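Local coordinates for phosphoribulokinase 1 (Rhodobacter sphaeroides, PDB 1A7J), which catalyses the ATP-dependent phosphorylation of D-ribulose 5-phosphate to D-ribulose 1,5-bisphosphate in the Calvin cycle, at residues A[149-160]-A[199-210]; A[226-235]-A[259-268]. All coordinates share one frame; numbering follows the deposited sequence.

Interactions 1 and 2 show how a P-loop kinase sheet passes from parallel to antiparallel pairing as it grows outward. Their centres lie about 11 Å apart in one mixed sheet, and they follow in series along the chain, 149-160 with 199-210 closing before 226-235 with 259-268 opens. The seam between them is the antiparallel pair 204-210 and 229-235, where Gln-207 N lies 2.8 Å from Val-232 O, a probable hydrogen bond. Helix 268-284 packs on both contacts: Leu-268, at its start, touches Phe-206. Interaction 1 belongs to the parallel part of the sheet, beside the probable ATP-binding loop, whereas interaction 2 extends the same sheet toward the edge strand 254-257.

Interaction 1: A[149-160]-A[199-210]; sequences DLKIGVVPVINL and FSQTDINFQRVP
Within the parallel core of the P-loop kinase fold, strand 150-156 pairs with strand 204-210 from Ile-152 opposite Ile-204 to Pro-156 opposite Arg-208. Backbone bonds alternate between the strands in the parallel manner; Phe-206 N to Gly-153 O is 2.7 Å and almost straight at 177°. At the start of the pairing Lys-151 O is gripped twice, by Asp-203 N and Ile-204 N. Asp-203 returns the bond through its side chain: OD2 takes Lys-151 N at 3.1 Å on its anti lone pair. The lysine chain bends at its last two torsions, leaving NZ in a long salt bridge of 3.6 Å to Asp-203 OD2; a water that accepts from NZ lies within bonding distance of OD2, while NZ also donates to Ala-148 O. The other carboxylate oxygen, OD1, pairs with Arg-236.

Side chains divide between the two faces of the sheet. On one, Val-155 CG1 sits over one face of the Phe-199 ring, displaced toward the CZ rim, a CH-pi contact 3.6 Å from the ring centroid, while CG2 lies against its CD1-CE1 side. Thr-202 OG1 donates to Asn-205 OD1 at 2.6 Å, tying the loop before the strand to Asn-205. On the opposite face Ile-152 and Phe-206 lie side by side, CG2 to CD1 3.7 Å, with Met-272 and Leu-268 of helix 268-284 touching the Phe-206 side chain. Beyond the strand, Val-157 CG2 abuts Pro-210 CD at 3.3 Å, and Leu-160 crosses the proline ring.

Val-154 touches Ser-13 of the predicted ATP-binding loop, which puts this part of the pairing beside the probable nucleotide site. With Lys-151 and Arg-236 on its two oxygens, Asp-203 is probably held as the carboxylate, its charge balanced where the pairing begins.

Interaction 2: A[226-235]-A[259-268]; sequences ADESVVVIRF and NSIVVPGNKL
Ile-233 and Ile-261 lie side by side and point the same way from a hydrogen-bonded antiparallel pair, with Ile-233 CB 3.6 Å from Ile-261 CG2. Ile-261 CG1 is anti to the backbone N (chi1 -175°), which leaves CG2 to make this contact. Ile-233 CD1 also meets Val-263 CB obliquely, and farther along that face Val-231 CG1 meets Leu-268 CD1 at about a right angle. Ile-233 also packs on Ala-271 and Ile-275 of helix 268-284, which makes this the apolar, helix-facing side.

The other face is more mixed. Val-230 and Val-262 meet at a slant, CB to CG1 3.7 Å, and Arg-234 lays its CG beside Ser-260 CB. The arginine also passes Asn-259, guanidinium and amide planes 80° apart, so the two flat groups do not stack. Asn-259 instead turns ND2 to Phe-235 O in a weak bond of 3.4 Å, while its own backbone O accepts from Phe-235 N at 3.2 Å. With an alanine in place of Asn-259 the amide is gone, and Phe-235 O would probably lose this weak partner and Arg-234 CG part of its cover.

At the far end Gly-265 N makes a weak bond to Ser-229 O. The backbone bonds range from nearly straight, as in Ile-233 N to Ile-261 O (174°), to more bent, as in Val-263 N to Val-231 O. Buried Val-231, Ile-233, Ile-261 and Val-263 make one face hydrophobic, while the Arg-234 and Ser-260 face is more polar.

Interaction 1: A[149-160]-A[199-210]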
loop_
_atom_site.group_PDB
_atom_site.type_symbol
_atom_site.label_atom_id
_atom_site.label_comp_id
_atom_site.label_asym_id
_atom_site.label_seq_id
_atom_site.Cartn_x
_atom_site.Cartn_y
_atom_site.Cartn_z
ATOM N N ASP A 149 7.898 10.853 5.859
ATOM C CA ASP A 149 7.382 12.215 6.031
ATOM C C ASP A 149 5.986 12.378 5.466
ATOM O O ASP A 149 5.337 13.403 5.677
ATOM C CB ASP A 149 8.297 13.248 5.377
ATOM C CG ASP A 149 9.731 13.090 5.787
ATOM O OD1 ASP A 149 10.368 12.134 5.276
ATOM O OD2 ASP A 149 10.209 13.899 6.620
ATOM N N LEU A 150 5.570 11.423 4.652
ATOM C CA LEU A 150 4.208 11.413 4.154
ATOM C C LEU A 150 3.751 9.969 4.109
ATOM O O LEU A 150 4.488 9.093 3.684
ATOM C CB LEU A 150 4.150 12.049 2.766
ATOM C CG LEU A 150 2.786 12.343 2.134
ATOM C CD1 LEU A 150 1.950 13.248 3.024
ATOM C CD2 LEU A 150 3.020 13.012 0.793
ATOM N N LYS A 151 2.667 9.701 4.805
ATOM C CA LYS A 151 2.118 8.376 4.834
ATOM C C LYS A 151 0.680 8.415 4.304
ATOM O O LYS A 151 -0.132 9.232 4.748
ATOM C CB LYS A 151 2.167 7.866 6.263
ATOM C CG LYS A 151 3.557 7.794 6.801
ATOM C CD LYS A 151 3.526 7.456 8.253
ATOM C CE LYS A 151 3.334 8.699 9.080
ATOM N NZ LYS A 151 4.280 9.783 8.674
ATOM N N ILE A 152 0.476 7.740 3.179
ATOM C CA ILE A 152 -0.820 7.675 2.526
ATOM C C ILE A 152 -1.375 6.273 2.687
ATOM O O ILE A 152 -0.629 5.289 2.729
ATOM C CB ILE A 152 -0.681 7.977 1.037
ATOM C CG1 ILE A 152 -0.102 9.370 0.847
ATOM C CG2 ILE A 152 -2.007 7.867 0.343
ATOM C CD1 ILE A 152 1.271 9.330 0.264
ATOM N N GLY A 153 -2.679 6.177 2.838
ATOM C CA GLY A 153 -3.284 4.868 2.930
ATOM C C GLY A 153 -4.228 4.721 1.774
ATOM O O GLY A 153 -5.002 5.612 1.499
ATOM N N VAL A 154 -4.084 3.662 1.013
ATOM C CA VAL A 154 -5.065 3.379 -0.000
ATOM C C VAL A 154 -5.680 2.030 0.305
ATOM O O VAL A 154 -5.018 1.011 0.188
ATOM C CB VAL A 154 -4.426 3.360 -1.375
ATOM C CG1 VAL A 154 -5.509 3.441 -2.430
ATOM C CG2 VAL A 154 -3.459 4.532 -1.513
ATOM N N VAL A 155 -6.923 2.040 0.756
ATOM C CA VAL A 155 -7.553 0.886 1.384
ATOM C C VAL A 155 -8.948 0.691 0.778
ATOM O O VAL A 155 -9.686 1.654 0.647
ATOM C CB VAL A 155 -7.754 1.136 2.895
ATOM C CG1 VAL A 155 -7.359 -0.059 3.665
ATOM C CG2 VAL A 155 -6.967 2.320 3.345
ATOM N N PRO A 156 -9.370 -0.563 0.500
ATOM C CA PRO A 156 -10.786 -0.840 0.214
ATOM C C PRO A 156 -11.605 -1.253 1.430
ATOM O O PRO A 156 -11.034 -1.717 2.421
ATOM C CB PRO A 156 -10.721 -1.978 -0.798
ATOM C CG PRO A 156 -9.441 -2.673 -0.485
ATOM C CD PRO A 156 -8.491 -1.591 -0.096
ATOM N N VAL A 157 -12.936 -1.119 1.360
ATOM C CA VAL A 157 -13.760 -1.614 2.451
ATOM C C VAL A 157 -13.638 -3.119 2.460
ATOM O O VAL A 157 -13.485 -3.721 1.411
ATOM C CB VAL A 157 -15.220 -1.213 2.314
ATOM C CG1 VAL A 157 -15.347 0.239 2.531
ATOM C CG2 VAL A 157 -15.743 -1.585 0.984
ATOM N N ILE A 158 -13.631 -3.714 3.646
ATOM C CA ILE A 158 -13.269 -5.113 3.809
ATOM C C ILE A 158 -13.965 -6.002 2.804
ATOM O O ILE A 158 -13.301 -6.633 1.999
ATOM C CB ILE A 158 -13.569 -5.585 5.235
ATOM C CG1 ILE A 158 -12.706 -4.806 6.238
ATOM C CG2 ILE A 158 -13.272 -7.054 5.352
ATOM C CD1 ILE A 158 -13.099 -4.984 7.656
ATOM N N ASN A 159 -15.274 -5.823 2.669
ATOM C CA ASN A 159 -16.054 -6.496 1.639
ATOM C C ASN A 159 -15.352 -6.515 0.300
ATOM O O ASN A 159 -15.392 -7.508 -0.379
ATOM C CB ASN A 159 -17.385 -5.801 1.418
ATOM C CG ASN A 159 -18.287 -5.906 2.574
ATOM O OD1 ASN A 159 -18.203 -5.122 3.498
ATOM N ND2 ASN A 159 -19.281 -6.755 2.455
ATOM N N LEU A 160 -14.819 -5.385 -0.140
ATOM C CA LEU A 160 -14.154 -5.313 -1.447
ATOM C C LEU A 160 -12.723 -5.903 -1.488
ATOM O O LEU A 160 -12.268 -6.339 -2.547
ATOM C CB LEU A 160 -14.156 -3.861 -1.952
ATOM C CG LEU A 160 -13.465 -3.412 -3.246
ATOM C CD1 LEU A 160 -14.187 -3.963 -4.454
ATOM C CD2 LEU A 160 -13.432 -1.882 -3.301
ATOM N N PHE A 199 -3.816 2.380 9.553
ATOM C CA PHE A 199 -4.651 3.435 8.987
ATOM C C PHE A 199 -4.977 4.509 10.038
ATOM O O PHE A 199 -5.817 5.372 9.809
ATOM C CB PHE A 199 -5.939 2.837 8.387
ATOM C CG PHE A 199 -5.688 1.770 7.353
ATOM C CD1 PHE A 199 -4.788 2.000 6.308
ATOM C CD2 PHE A 199 -6.188 0.486 7.535
ATOM C CE1 PHE A 199 -4.366 0.954 5.488
ATOM C CE2 PHE A 199 -5.782 -0.564 6.720
ATOM C CZ PHE A 199 -4.860 -0.333 5.705
ATOM N N SER A 200 -4.279 4.463 11.173
ATOM C CA SER A 200 -4.302 5.561 12.122
ATOM C C SER A 200 -2.935 6.211 12.199
ATOM O O SER A 200 -2.749 7.141 12.978
ATOM C CB SER A 200 -4.690 5.065 13.502
ATOM O OG SER A 200 -5.730 4.112 13.427
ATOM N N GLN A 201 -1.961 5.650 11.482
ATOM C CA GLN A 201 -0.632 6.228 11.393
ATOM C C GLN A 201 -0.490 7.159 10.190
ATOM O O GLN A 201 0.421 7.972 10.124
ATOM C CB GLN A 201 0.412 5.122 11.304
ATOM C CG GLN A 201 0.421 4.183 12.491
ATOM C CD GLN A 201 0.490 4.917 13.807
ATOM O OE1 GLN A 201 1.230 5.895 13.952
ATOM N NE2 GLN A 201 -0.315 4.485 14.762
ATOM N N THR A 202 -1.367 7.010 9.216
ATOM C CA THR A 202 -1.221 7.681 7.929
ATOM C C THR A 202 -1.657 9.147 8.009
ATOM O O THR A 202 -2.362 9.525 8.923
ATOM C CB THR A 202 -2.049 6.939 6.866
ATOM O OG1 THR A 202 -3.312 6.551 7.421
ATOM C CG2 THR A 202 -1.358 5.671 6.426
ATOM N N ASP A 203 -1.202 9.978 7.076
ATOM C CA ASP A 203 -1.597 11.372 7.015
ATOM C C ASP A 203 -2.864 11.548 6.204
ATOM O O ASP A 203 -3.649 12.452 6.461
ATOM C CB ASP A 203 -0.495 12.204 6.376
ATOM C CG ASP A 203 0.730 12.340 7.255
ATOM O OD1 ASP A 203 0.717 13.130 8.216
ATOM O OD2 ASP A 203 1.747 11.706 6.937
ATOM N N ILE A 204 -2.998 10.810 5.113
ATOM C CA ILE A 204 -4.197 10.926 4.276
ATOM C C ILE A 204 -4.652 9.536 3.906
ATOM O O ILE A 204 -3.849 8.754 3.435
ATOM C CB ILE A 204 -3.896 11.687 2.983
ATOM C CG1 ILE A 204 -3.349 13.071 3.316
ATOM C CG2 ILE A 204 -5.157 11.840 2.162
ATOM C CD1 ILE A 204 -3.313 14.013 2.144
ATOM N N ASN A 205 -5.914 9.205 4.153
ATOM C CA ASN A 205 -6.437 7.931 3.685
ATOM C C ASN A 205 -7.305 8.147 2.475
ATOM O O ASN A 205 -8.104 9.053 2.452
ATOM C CB ASN A 205 -7.273 7.253 4.753
ATOM C CG ASN A 205 -6.461 6.774 5.923
ATOM O OD1 ASN A 205 -5.329 6.334 5.769
ATOM N ND2 ASN A 205 -7.084 6.737 7.084
ATOM N N PHE A 206 -7.156 7.284 1.481
ATOM C CA PHE A 206 -8.098 7.150 0.388
ATOM C C PHE A 206 -8.833 5.812 0.558
ATOM O O PHE A 206 -8.203 4.775 0.483
ATOM C CB PHE A 206 -7.308 7.158 -0.914
ATOM C CG PHE A 206 -6.639 8.486 -1.222
ATOM C CD1 PHE A 206 -5.463 8.857 -0.582
ATOM C CD2 PHE A 206 -7.167 9.343 -2.181
ATOM C CE1 PHE A 206 -4.842 10.044 -0.903
ATOM C CE2 PHE A 206 -6.548 10.519 -2.499
ATOM C CZ PHE A 206 -5.391 10.871 -1.858
ATOM N N GLN A 207 -10.134 5.807 0.841
ATOM C CA GLN A 207 -10.838 4.536 1.072
ATOM C C GLN A 207 -11.830 4.205 -0.028
ATOM O O GLN A 207 -12.738 4.970 -0.271
ATOM C CB GLN A 207 -11.576 4.540 2.418
ATOM C CG GLN A 207 -12.010 3.140 2.846
ATOM C CD GLN A 207 -12.935 3.134 4.037
ATOM O OE1 GLN A 207 -13.548 4.143 4.363
ATOM N NE2 GLN A 207 -13.054 1.992 4.683
ATOM N N ARG A 208 -11.638 3.073 -0.696
ATOM C CA ARG A 208 -12.409 2.707 -1.864
ATOM C C ARG A 208 -13.661 1.979 -1.427
ATOM O O ARG A 208 -13.588 0.899 -0.867
ATOM C CB ARG A 208 -11.558 1.829 -2.779
ATOM C CG ARG A 208 -12.232 1.475 -4.090
ATOM C CD ARG A 208 -11.306 1.684 -5.287
ATOM N NE ARG A 208 -11.944 2.498 -6.335
ATOM C CZ ARG A 208 -11.284 3.146 -7.297
ATOM N NH1 ARG A 208 -10.004 2.889 -7.527
ATOM N NH2 ARG A 208 -11.916 4.007 -8.075
ATOM N N VAL A 209 -14.810 2.585 -1.674
ATOM C CA VAL A 209 -16.084 2.083 -1.168
ATOM C C VAL A 209 -17.020 1.768 -2.332
ATOM O O VAL A 209 -17.440 2.690 -3.024
ATOM C CB VAL A 209 -16.787 3.155 -0.360
ATOM C CG1 VAL A 209 -17.746 2.538 0.581
ATOM C CG2 VAL A 209 -15.797 3.996 0.350
ATOM N N PRO A 210 -17.462 0.503 -2.505
ATOM C CA PRO A 210 -18.310 0.266 -3.666
ATOM C C PRO A 210 -19.710 0.748 -3.407
ATOM O O PRO A 210 -20.296 0.451 -2.374
ATOM C CB PRO A 210 -18.290 -1.241 -3.817
ATOM C CG PRO A 210 -17.092 -1.650 -3.192
ATOM C CD PRO A 210 -16.974 -0.774 -1.988
HETATM O O HOH W 1 4.165 12.308 8.124
#

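Interaction 2: A[226-235]-A[259-268]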
loop_
_atom_site.group_PDB
_atom_site.type_symbol
_atom_site.label_atom_id
_atom_site.label_comp_id
_atom_site.label_asym_id
_atom_site.label_seq_id
_atom_site.Cartn_x
_atom_site.Cartn_y
_atom_site.Cartn_z
ATOM N N ALA A 226 -14.010 1.046 -11.046
ATOM C CA ALA A 226 -13.931 2.392 -10.486
ATOM C C ALA A 226 -15.275 3.096 -10.528
ATOM O O ALA A 226 -15.667 3.753 -9.574
ATOM C CB ALA A 226 -12.885 3.221 -11.226
ATOM N N ASP A 227 -16.014 2.919 -11.608
ATOM C CA ASP A 227 -17.236 3.669 -11.774
ATOM C C ASP A 227 -18.262 3.285 -10.728
ATOM O O ASP A 227 -19.070 4.116 -10.311
ATOM C CB ASP A 227 -17.817 3.471 -13.167
ATOM C CG ASP A 227 -19.187 4.055 -13.304
ATOM O OD1 ASP A 227 -19.297 5.289 -13.320
ATOM O OD2 ASP A 227 -20.169 3.289 -13.302
ATOM N N GLU A 228 -18.200 2.047 -10.266
ATOM C CA GLU A 228 -19.187 1.534 -9.335
ATOM C C GLU A 228 -18.751 1.709 -7.900
ATOM O O GLU A 228 -19.284 1.065 -7.015
ATOM C CB GLU A 228 -19.462 0.059 -9.634
ATOM C CG GLU A 228 -20.063 -0.163 -11.045
ATOM C CD GLU A 228 -19.964 -1.582 -11.538
ATOM O OE1 GLU A 228 -18.985 -2.250 -11.215
ATOM O OE2 GLU A 228 -20.848 -2.029 -12.280
ATOM N N SER A 229 -17.840 2.635 -7.638
ATOM C CA SER A 229 -17.418 2.903 -6.266
ATOM C C SER A 229 -17.202 4.397 -6.030
ATOM O O SER A 229 -17.217 5.168 -6.995
ATOM C CB SER A 229 -16.130 2.139 -5.973
ATOM O OG SER A 229 -15.117 2.454 -6.908
ATOM N N VAL A 230 -17.172 4.826 -4.758
ATOM C CA VAL A 230 -16.635 6.151 -4.385
ATOM C C VAL A 230 -15.422 6.012 -3.496
ATOM O O VAL A 230 -15.230 4.984 -2.853
ATOM C CB VAL A 230 -17.639 7.069 -3.613
ATOM C CG1 VAL A 230 -18.795 7.474 -4.488
ATOM C CG2 VAL A 230 -18.116 6.384 -2.360
ATOM N N VAL A 231 -14.631 7.072 -3.437
ATOM C CA VAL A 231 -13.445 7.115 -2.604
ATOM C C VAL A 231 -13.600 8.234 -1.603
ATOM O O VAL A 231 -13.991 9.341 -1.957
ATOM C CB VAL A 231 -12.172 7.362 -3.440
ATOM C CG1 VAL A 231 -10.965 7.306 -2.561
ATOM C CG2 VAL A 231 -12.044 6.323 -4.529
ATOM N N VAL A 232 -13.461 7.879 -0.337
ATOM C CA VAL A 232 -13.437 8.844 0.751
ATOM C C VAL A 232 -11.987 9.246 0.949
ATOM O O VAL A 232 -11.138 8.384 1.153
ATOM C CB VAL A 232 -13.916 8.200 2.062
ATOM C CG1 VAL A 232 -14.043 9.215 3.120
ATOM C CG2 VAL A 232 -15.243 7.480 1.839
ATOM N N ILE A 233 -11.686 10.538 0.885
ATOM C CA ILE A 233 -10.326 10.982 1.139
ATOM C C ILE A 233 -10.339 11.773 2.419
ATOM O O ILE A 233 -10.920 12.837 2.468
ATOM C CB ILE A 233 -9.804 11.853 0.012
ATOM C CG1 ILE A 233 -10.072 11.183 -1.323
ATOM C CG2 ILE A 233 -8.320 12.031 0.158
ATOM C CD1 ILE A 233 -10.079 12.152 -2.473
ATOM N N ARG A 234 -9.895 11.151 3.505
ATOM C CA ARG A 234 -9.826 11.829 4.786
ATOM C C ARG A 234 -8.420 12.307 5.134
ATOM O O ARG A 234 -7.484 11.508 5.125
ATOM C CB ARG A 234 -10.327 10.922 5.889
ATOM C CG ARG A 234 -10.789 11.719 7.072
ATOM C CD ARG A 234 -10.841 10.930 8.332
ATOM N NE ARG A 234 -9.531 10.428 8.653
ATOM C CZ ARG A 234 -8.970 10.507 9.841
ATOM N NH1 ARG A 234 -9.661 10.909 10.903
ATOM N NH2 ARG A 234 -7.721 10.112 9.963
ATOM N N PHE A 235 -8.303 13.596 5.472
ATOM C CA PHE A 235 -7.058 14.188 5.955
ATOM C C PHE A 235 -6.962 14.152 7.479
ATOM O O PHE A 235 -7.740 14.808 8.170
ATOM C CB PHE A 235 -6.920 15.637 5.493
ATOM C CG PHE A 235 -6.943 15.810 4.005
ATOM C CD1 PHE A 235 -8.086 15.501 3.269
ATOM C CD2 PHE A 235 -5.817 16.253 3.324
ATOM C CE1 PHE A 235 -8.102 15.624 1.884
ATOM C CE2 PHE A 235 -5.827 16.374 1.931
ATOM C CZ PHE A 235 -6.969 16.052 1.220
ATOM N N ASN A 259 -13.569 17.216 7.385
ATOM C CA ASN A 259 -12.218 16.796 7.063
ATOM C C ASN A 259 -12.120 15.657 6.097
ATOM O O ASN A 259 -11.059 15.064 5.996
ATOM C CB ASN A 259 -11.455 16.419 8.337
ATOM C CG ASN A 259 -11.811 15.033 8.879
ATOM O OD1 ASN A 259 -12.952 14.593 8.826
ATOM N ND2 ASN A 259 -10.845 14.405 9.518
ATOM N N SER A 260 -13.193 15.343 5.372
ATOM C CA SER A 260 -13.097 14.325 4.329
ATOM C C SER A 260 -13.941 14.588 3.096
ATOM O O SER A 260 -15.046 15.078 3.194
ATOM C CB SER A 260 -13.392 12.935 4.905
ATOM O OG SER A 260 -14.735 12.781 5.291
ATOM N N ILE A 261 -13.368 14.365 1.928
ATOM C CA ILE A 261 -14.077 14.627 0.689
ATOM C C ILE A 261 -14.430 13.289 0.045
ATOM O O ILE A 261 -13.612 12.358 0.080
ATOM C CB ILE A 261 -13.189 15.480 -0.264
ATOM C CG1 ILE A 261 -13.967 15.880 -1.533
ATOM C CG2 ILE A 261 -11.955 14.727 -0.607
ATOM C CD1 ILE A 261 -13.315 16.998 -2.359
ATOM N N VAL A 262 -15.678 13.133 -0.399
ATOM C CA VAL A 262 -16.041 11.955 -1.187
ATOM C C VAL A 262 -15.980 12.261 -2.682
ATOM O O VAL A 262 -16.500 13.261 -3.141
ATOM C CB VAL A 262 -17.442 11.424 -0.825
ATOM C CG1 VAL A 262 -17.682 10.111 -1.517
ATOM C CG2 VAL A 262 -17.550 11.247 0.671
ATOM N N VAL A 263 -15.385 11.362 -3.445
ATOM C CA VAL A 263 -15.003 11.654 -4.806
ATOM C C VAL A 263 -15.397 10.459 -5.671
ATOM O O VAL A 263 -15.106 9.330 -5.308
ATOM C CB VAL A 263 -13.484 11.912 -4.792
ATOM C CG1 VAL A 263 -12.745 11.095 -5.814
ATOM C CG2 VAL A 263 -13.223 13.390 -5.000
ATOM N N PRO A 264 -16.165 10.658 -6.760
ATOM C CA PRO A 264 -16.429 9.511 -7.632
ATOM C C PRO A 264 -15.188 8.668 -7.926
ATOM O O PRO A 264 -14.112 9.218 -8.125
ATOM C CB PRO A 264 -16.984 10.151 -8.896
ATOM C CG PRO A 264 -17.166 11.614 -8.574
ATOM C CD PRO A 264 -17.042 11.773 -7.107
ATOM N N GLY A 265 -15.362 7.345 -8.016
ATOM C CA GLY A 265 -14.237 6.411 -8.054
ATOM C C GLY A 265 -13.438 6.443 -9.334
ATOM O O GLY A 265 -12.270 6.078 -9.370
ATOM N N ASN A 266 -14.073 6.927 -10.390
ATOM C CA ASN A 266 -13.422 7.120 -11.670
ATOM C C ASN A 266 -12.568 8.378 -11.704
ATOM O O ASN A 266 -11.880 8.619 -12.695
ATOM C CB ASN A 266 -14.453 7.148 -12.796
ATOM C CG ASN A 266 -15.621 8.056 -12.490
ATOM O OD1 ASN A 266 -16.464 7.747 -11.638
ATOM N ND2 ASN A 266 -15.696 9.180 -13.190
ATOM N N LYS A 267 -12.448 9.048 -10.555
ATOM C CA LYS A 267 -11.700 10.304 -10.439
ATOM C C LYS A 267 -10.627 10.290 -9.358
ATOM O O LYS A 267 -10.128 11.337 -8.967
ATOM C CB LYS A 267 -12.653 11.472 -10.171
ATOM C CG LYS A 267 -12.730 12.492 -11.306
ATOM C CD LYS A 267 -14.164 12.752 -11.681
ATOM C CE LYS A 267 -14.246 13.688 -12.884
ATOM N NZ LYS A 267 -13.901 13.011 -14.145
ATOM N N LEU A 268 -10.236 9.103 -8.913
ATOM C CA LEU A 268 -9.109 8.966 -8.010
ATOM C C LEU A 268 -7.814 9.582 -8.567
ATOM O O LEU A 268 -7.162 10.401 -7.901
ATOM C CB LEU A 268 -8.892 7.482 -7.714
ATOM C CG LEU A 268 -7.813 7.108 -6.690
ATOM C CD1 LEU A 268 -8.037 7.846 -5.387
ATOM C CD2 LEU A 268 -7.827 5.601 -6.466
#